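Local structure of hypothetical protein TTHA0303 (Thermus thermophilus, 2YQY) at residues E52-E58 and L112-R117; T61-R66 and F119-V124. The protein is of unknown function but forms a DinB-like four-helix bundle with an exposed histidine triad that may bind a metal. All blocks are in the same frame, centred on the assembly; numbering follows the deposited sequence.

Interaction 1 (E52-E58 and L112-R117); sequences EHVALVE and LLDRAR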
loop_
_atom_site.group_PDB
_atom_site.type_symbol
_atom_site.label_atom_id
_atom_site.label_comp_id
_atom_site.label_asym_id
_atom_site.label_seq_id
_atom_site.Cartn_x
_atom_site.Cartn_y
_atom_site.Cartn_z
ATOM N N GLU A 52 0.352 7.560 -5.180
ATOM C CA GLU A 52 -0.719 6.974 -5.998
ATOM C C GLU A 52 -0.432 5.492 -6.259
ATOM O O GLU A 52 -1.342 4.658 -6.147
ATOM C CB GLU A 52 -0.904 7.769 -7.315
ATOM C CG GLU A 52 -1.681 7.011 -8.347
ATOM C CD GLU A 52 -1.589 7.565 -9.756
ATOM O OE1 GLU A 52 -0.636 8.318 -10.095
ATOM O OE2 GLU A 52 -2.500 7.226 -10.549
ATOM N N HIS A 53 0.833 5.153 -6.534
ATOM C CA HIS A 53 1.247 3.749 -6.697
ATOM C C HIS A 53 0.944 2.891 -5.457
ATOM O O HIS A 53 0.394 1.812 -5.566
ATOM C CB HIS A 53 2.746 3.666 -7.018
ATOM C CG HIS A 53 3.272 2.260 -7.131
ATOM N ND1 HIS A 53 2.927 1.411 -8.157
ATOM C CD2 HIS A 53 4.123 1.564 -6.339
ATOM C CE1 HIS A 53 3.520 0.241 -7.984
ATOM N NE2 HIS A 53 4.269 0.316 -6.893
ATOM N N VAL A 54 1.324 3.385 -4.284
ATOM C CA VAL A 54 1.003 2.739 -3.040
ATOM C C VAL A 54 -0.515 2.456 -2.914
ATOM O O VAL A 54 -0.901 1.339 -2.568
ATOM C CB VAL A 54 1.519 3.576 -1.817
ATOM C CG1 VAL A 54 0.864 3.090 -0.506
ATOM C CG2 VAL A 54 3.076 3.514 -1.754
ATOM N N ALA A 55 -1.348 3.482 -3.138
ATOM C CA ALA A 55 -2.785 3.340 -3.133
ATOM C C ALA A 55 -3.277 2.268 -4.134
ATOM O O ALA A 55 -4.136 1.440 -3.787
ATOM C CB ALA A 55 -3.461 4.705 -3.420
ATOM N N LEU A 56 -2.778 2.282 -5.373
ATOM C CA LEU A 56 -3.290 1.309 -6.390
ATOM C C LEU A 56 -2.938 -0.145 -5.951
ATOM O O LEU A 56 -3.762 -1.079 -6.078
ATOM C CB LEU A 56 -2.747 1.615 -7.787
ATOM C CG LEU A 56 -3.212 2.984 -8.310
ATOM C CD1 LEU A 56 -2.538 3.381 -9.662
ATOM C CD2 LEU A 56 -4.755 3.035 -8.401
ATOM N N VAL A 57 -1.742 -0.320 -5.404
ATOM C CA VAL A 57 -1.323 -1.646 -4.985
ATOM C C VAL A 57 -2.180 -2.121 -3.798
ATOM O O VAL A 57 -2.499 -3.316 -3.713
ATOM C CB VAL A 57 0.199 -1.717 -4.716
ATOM C CG1 VAL A 57 0.595 -3.048 -4.031
ATOM C CG2 VAL A 57 1.001 -1.518 -6.063
ATOM N N GLU A 58 -2.566 -1.224 -2.897
ATOM C CA GLU A 58 -3.444 -1.627 -1.782
ATOM C C GLU A 58 -4.835 -1.967 -2.285
ATOM O O GLU A 58 -5.460 -2.880 -1.801
ATOM C CB GLU A 58 -3.605 -0.521 -0.750
ATOM C CG GLU A 58 -2.312 -0.189 -0.067
ATOM C CD GLU A 58 -2.445 0.213 1.393
ATOM O OE1 GLU A 58 -3.537 0.661 1.846
ATOM O OE2 GLU A 58 -1.411 0.102 2.073
ATOM N N LEU A 112 -7.290 9.047 -2.673
ATOM C CA LEU A 112 -7.040 7.710 -3.233
ATOM C C LEU A 112 -6.451 6.775 -2.168
ATOM O O LEU A 112 -6.840 5.591 -2.057
ATOM C CB LEU A 112 -6.099 7.795 -4.454
ATOM C CG LEU A 112 -6.025 6.590 -5.411
ATOM C CD1 LEU A 112 -7.370 6.287 -6.097
ATOM C CD2 LEU A 112 -4.952 6.808 -6.458
ATOM N N LEU A 113 -5.526 7.310 -1.383
ATOM C CA LEU A 113 -4.942 6.541 -0.287
ATOM C C LEU A 113 -6.010 6.093 0.728
ATOM O O LEU A 113 -6.034 4.921 1.107
ATOM C CB LEU A 113 -3.825 7.343 0.385
ATOM C CG LEU A 113 -2.523 7.468 -0.428
ATOM C CD1 LEU A 113 -1.677 8.643 0.098
ATOM C CD2 LEU A 113 -1.733 6.163 -0.360
ATOM N N ASP A 114 -6.894 7.006 1.130
ATOM C CA ASP A 114 -7.880 6.707 2.166
ATOM C C ASP A 114 -8.843 5.637 1.701
ATOM O O ASP A 114 -9.166 4.721 2.449
ATOM C CB ASP A 114 -8.657 7.955 2.585
ATOM C CG ASP A 114 -7.831 8.885 3.464
ATOM O OD1 ASP A 114 -6.734 8.478 3.901
ATOM O OD2 ASP A 114 -8.263 10.026 3.713
ATOM N N ARG A 115 -9.314 5.776 0.469
ATOM C CA ARG A 115 -10.285 4.838 -0.095
ATOM C C ARG A 115 -9.716 3.419 -0.188
ATOM O O ARG A 115 -10.349 2.466 0.246
ATOM C CB ARG A 115 -10.730 5.310 -1.477
ATOM C CG ARG A 115 -11.885 4.512 -2.036
ATOM N N ALA A 116 -8.531 3.287 -0.772
ATOM C CA ALA A 116 -7.915 1.964 -0.955
ATOM C C ALA A 116 -7.600 1.317 0.391
ATOM O O ALA A 116 -7.786 0.105 0.582
ATOM C CB ALA A 116 -6.657 2.083 -1.845
ATOM N N ARG A 117 -7.148 2.136 1.344
ATOM C CA ARG A 117 -6.826 1.654 2.691
ATOM C C ARG A 117 -8.093 1.208 3.431
ATOM O O ARG A 117 -8.062 0.167 4.081
ATOM C CB ARG A 117 -6.035 2.703 3.511
ATOM C CG ARG A 117 -5.809 2.304 4.998
ATOM C CD ARG A 117 -5.051 0.964 5.171
ATOM N NE ARG A 117 -3.705 0.997 4.591
ATOM C CZ ARG A 117 -2.579 1.189 5.285
ATOM N NH1 ARG A 117 -2.626 1.398 6.611
ATOM N NH2 ARG A 117 -1.400 1.167 4.655
HETATM O O HOH W 1 -4.053 2.987 0.321
#

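Interaction 2 (T61-R66 and F119-V124); sequences TARVLR and FLLEEV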
loop_
_atom_site.group_PDB
_atom_site.type_symbol
_atom_site.label_atom_id
_atom_site.label_comp_id
_atom_site.label_asym_id
_atom_site.label_seq_id
_atom_site.Cartn_x
_atom_site.Cartn_y
_atom_site.Cartn_z
ATOM N N THR A 61 -4.426 -5.394 -3.908
ATOM C CA THR A 61 -4.292 -6.389 -2.802
ATOM C C THR A 61 -5.629 -6.742 -2.189
ATOM O O THR A 61 -5.961 -7.932 -1.952
ATOM C CB THR A 61 -3.369 -5.847 -1.690
ATOM O OG1 THR A 61 -2.082 -5.577 -2.265
ATOM C CG2 THR A 61 -3.224 -6.891 -0.528
ATOM N N ALA A 62 -6.416 -5.699 -1.930
ATOM C CA ALA A 62 -7.766 -5.886 -1.370
ATOM C C ALA A 62 -8.639 -6.756 -2.281
ATOM O O ALA A 62 -9.372 -7.619 -1.807
ATOM C CB ALA A 62 -8.407 -4.558 -1.126
ATOM N N ARG A 63 -8.562 -6.551 -3.596
ATOM C CA ARG A 63 -9.318 -7.403 -4.531
ATOM C C ARG A 63 -8.805 -8.850 -4.555
ATOM O O ARG A 63 -9.578 -9.781 -4.741
ATOM C CB ARG A 63 -9.258 -6.819 -5.950
ATOM C CG ARG A 63 -9.822 -5.414 -6.017
ATOM C CD ARG A 63 -9.810 -4.816 -7.443
ATOM N NE ARG A 63 -10.023 -3.384 -7.308
ATOM C CZ ARG A 63 -11.220 -2.827 -7.140
ATOM N NH1 ARG A 63 -12.318 -3.572 -7.174
ATOM N NH2 ARG A 63 -11.327 -1.513 -6.986
ATOM N N VAL A 64 -7.497 -9.038 -4.401
ATOM C CA VAL A 64 -6.923 -10.397 -4.325
ATOM C C VAL A 64 -7.466 -11.073 -3.095
ATOM O O VAL A 64 -7.917 -12.238 -3.155
ATOM C CB VAL A 64 -5.356 -10.380 -4.306
ATOM C CG1 VAL A 64 -4.814 -11.783 -3.927
ATOM C CG2 VAL A 64 -4.796 -9.908 -5.675
ATOM N N LEU A 65 -7.451 -10.349 -1.962
ATOM C CA LEU A 65 -7.990 -10.923 -0.734
ATOM C C LEU A 65 -9.447 -11.272 -0.901
ATOM O O LEU A 65 -9.905 -12.295 -0.378
ATOM C CB LEU A 65 -7.806 -9.964 0.452
ATOM C CG LEU A 65 -6.341 -9.701 0.917
ATOM C CD1 LEU A 65 -6.241 -8.692 2.084
ATOM C CD2 LEU A 65 -5.679 -10.998 1.293
ATOM N N ARG A 66 -10.215 -10.419 -1.566
ATOM C CA ARG A 66 -11.628 -10.730 -1.800
ATOM C C ARG A 66 -11.763 -11.996 -2.647
ATOM O O ARG A 66 -12.606 -12.823 -2.376
ATOM C CB ARG A 66 -12.338 -9.562 -2.474
ATOM C CG ARG A 66 -13.860 -9.768 -2.716
ATOM C CD ARG A 66 -14.506 -8.488 -3.292
ATOM N NE ARG A 66 -13.894 -8.150 -4.575
ATOM C CZ ARG A 66 -14.112 -7.036 -5.269
ATOM N NH1 ARG A 66 -14.942 -6.111 -4.826
ATOM N NH2 ARG A 66 -13.503 -6.855 -6.434
ATOM N N PHE A 119 -10.752 -0.024 1.995
ATOM C CA PHE A 119 -11.112 -1.245 1.263
ATOM C C PHE A 119 -10.204 -2.383 1.730
ATOM O O PHE A 119 -10.664 -3.464 2.072
ATOM C CB PHE A 119 -10.937 -0.991 -0.251
ATOM C CG PHE A 119 -11.309 -2.162 -1.123
ATOM C CD1 PHE A 119 -12.147 -3.175 -0.655
ATOM C CD2 PHE A 119 -10.837 -2.244 -2.430
ATOM C CE1 PHE A 119 -12.482 -4.271 -1.477
ATOM C CE2 PHE A 119 -11.186 -3.318 -3.244
ATOM C CZ PHE A 119 -12.008 -4.327 -2.764
ATOM N N LEU A 120 -8.894 -2.138 1.734
ATOM C CA LEU A 120 -7.978 -3.143 2.244
ATOM C C LEU A 120 -8.307 -3.622 3.673
ATOM O O LEU A 120 -8.304 -4.838 3.936
ATOM C CB LEU A 120 -6.534 -2.650 2.156
ATOM C CG LEU A 120 -5.448 -3.619 2.649
ATOM C CD1 LEU A 120 -5.501 -4.981 1.898
ATOM C CD2 LEU A 120 -4.089 -2.963 2.515
ATOM N N LEU A 121 -8.573 -2.686 4.582
ATOM C CA LEU A 121 -8.833 -3.031 5.945
ATOM C C LEU A 121 -10.140 -3.856 6.083
ATOM O O LEU A 121 -10.252 -4.719 6.971
ATOM C CB LEU A 121 -8.885 -1.771 6.827
ATOM C CG LEU A 121 -7.584 -1.036 7.183
ATOM C CD1 LEU A 121 -7.870 0.221 8.029
ATOM C CD2 LEU A 121 -6.532 -1.890 7.867
ATOM N N GLU A 122 -11.142 -3.521 5.261
ATOM C CA GLU A 122 -12.395 -4.266 5.252
ATOM C C GLU A 122 -12.129 -5.728 4.866
ATOM O O GLU A 122 -12.685 -6.645 5.465
ATOM C CB GLU A 122 -13.438 -3.617 4.313
ATOM N N GLU A 123 -11.278 -5.938 3.864
ATOM C CA GLU A 123 -10.982 -7.296 3.411
ATOM C C GLU A 123 -10.080 -8.043 4.407
ATOM O O GLU A 123 -10.188 -9.269 4.578
ATOM C CB GLU A 123 -10.347 -7.277 2.008
ATOM C CG GLU A 123 -11.390 -7.116 0.867
ATOM C CD GLU A 123 -12.452 -8.225 0.868
ATOM O OE1 GLU A 123 -12.126 -9.418 1.150
ATOM O OE2 GLU A 123 -13.635 -7.885 0.595
ATOM N N VAL A 124 -9.163 -7.309 5.027
ATOM C CA VAL A 124 -8.350 -7.867 6.124
ATOM C C VAL A 124 -9.272 -8.390 7.239
ATOM O O VAL A 124 -9.039 -9.481 7.755
ATOM C CB VAL A 124 -7.329 -6.831 6.678
ATOM C CG1 VAL A 124 -6.603 -7.364 7.942
ATOM C CG2 VAL A 124 -6.353 -6.422 5.605
#

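Interaction 1 (E52-E58 and L112-R117)
The guanidinium of Arg117 and the carboxylate of Glu58 meet edge to edge, their planes 20° apart and nearly coplanar. Arg117 grips side-on. NE gives an almost straight bond to Glu58 OE1 (2.8 Å, 178°), and NH2 reaches Glu58 OE2 at 2.8 Å. Each oxygen uses its syn lone pair. Bends at chi2 and chi3 turn the Arg117 chain so that NE faces the acid. Arg117 NH2 also bridges to Glu156, and NH1 bonds the carbonyl of Leu17. A water donates to Glu58 OE1 and to Leu113 O. With an alanine here in place of Arg117, the buried Glu58 carboxylate would probably lose its paired grip and main counter-charge. The salt bridge lies beside Glu156, next to a cluster of His53, His155 and His159, probably the exposed triad of this four-helix bundle. The axes of the two short segments approach to 8.4 Å, at 18°. This close spacing rests on alanines. Ala55 CB packs against Leu112 CG and Leu113 CD2, each at 3.8 Å, while Ala116 CB sits 3.2 Å from Ala55 O. Glu52 CG lies against Leu112 CD2, and Val54 CG1 meets Leu113 CD2.

Interaction 2 (T61-R66 and F119-V124)
Phe119 turns its ring toward helix 47-71 because its CG stands anti to the backbone N (chi1 -179°). Glu123, one turn on, has CG anti to the carbonyl carbon (chi1 -80°) and bends again at chi2. Its carboxylate is thereby laid along the backbone and the first side-chain carbons of Arg66. The Phe119 ring takes Ala62 on one face. Ala62 CB stands over the ring centre, 3.6 Å from the centroid, a CH-pi contact. At the ring edge lies Arg63 CG, 3.7 Å from Phe119 CE2. The Arg63 guanidinium turns one face to CE2. Its NE is engaged in a salt bridge with Asp59. The Arg66 guanidinium also presents a face to the ring, with Phe119 CZ offset toward its rim. Arg66 NH1 is 4.0 Å from Phe119 CZ and approaches obliquely.

Glu123 meets Arg66 through carbon rather than charge. Glu123 CD lies 3.6 Å from Arg66 CB, and no hydrogen bond joins the two residues. Glu123 OE2 forms its salt bridge with Arg69, one turn beyond Arg66 on helix 47-71. Glu123 CG rests 3.4 Å from Ala62 O. On the inner side, Leu120 CD1 touches both Leu65 CD1 and Thr61 CG2, each at 3.8 Å. Leu65 CD1 also reaches Val124 CG2. Thr61 OG1 bonds the carbonyl of Val57 in its own helix. Trp148 and Pro145 of helix 145-149 cover Thr61 and Leu65. The axes of the two segments lie 8.6 Å apart and cross at 24°, with Ala62 at the closest backbone approach. Helices 47-71 and 106-126 run near-parallel, joined by a long connection that is partly not modelled, consistent with the up-down-down-up four-helix bundle of the DinB superfamily.

In the fold
Both interactions join helix 47-71 to helix 106-126, two successive zones of one near-parallel helix pair. Their centres are 11 Å apart, and they touch where Glu58 OE1 meets Leu120 CD2. Each is mostly buried, with an alanine at the closest backbone approach. Interaction 1 lies nearer the centre of the chain. Its charges are buried, paired across the helices and linked to Glu156, part of a possible HExxH motif in which no metal is bound here. Interaction 2 lies further out. Its middle is mainly hydrocarbon and aromatic, with the carbon chain of Glu123 packed in. Arg63 pairs with Asp59 within helix 47-71, and Glu123 reaches Arg69 across the helices, beyond the segments.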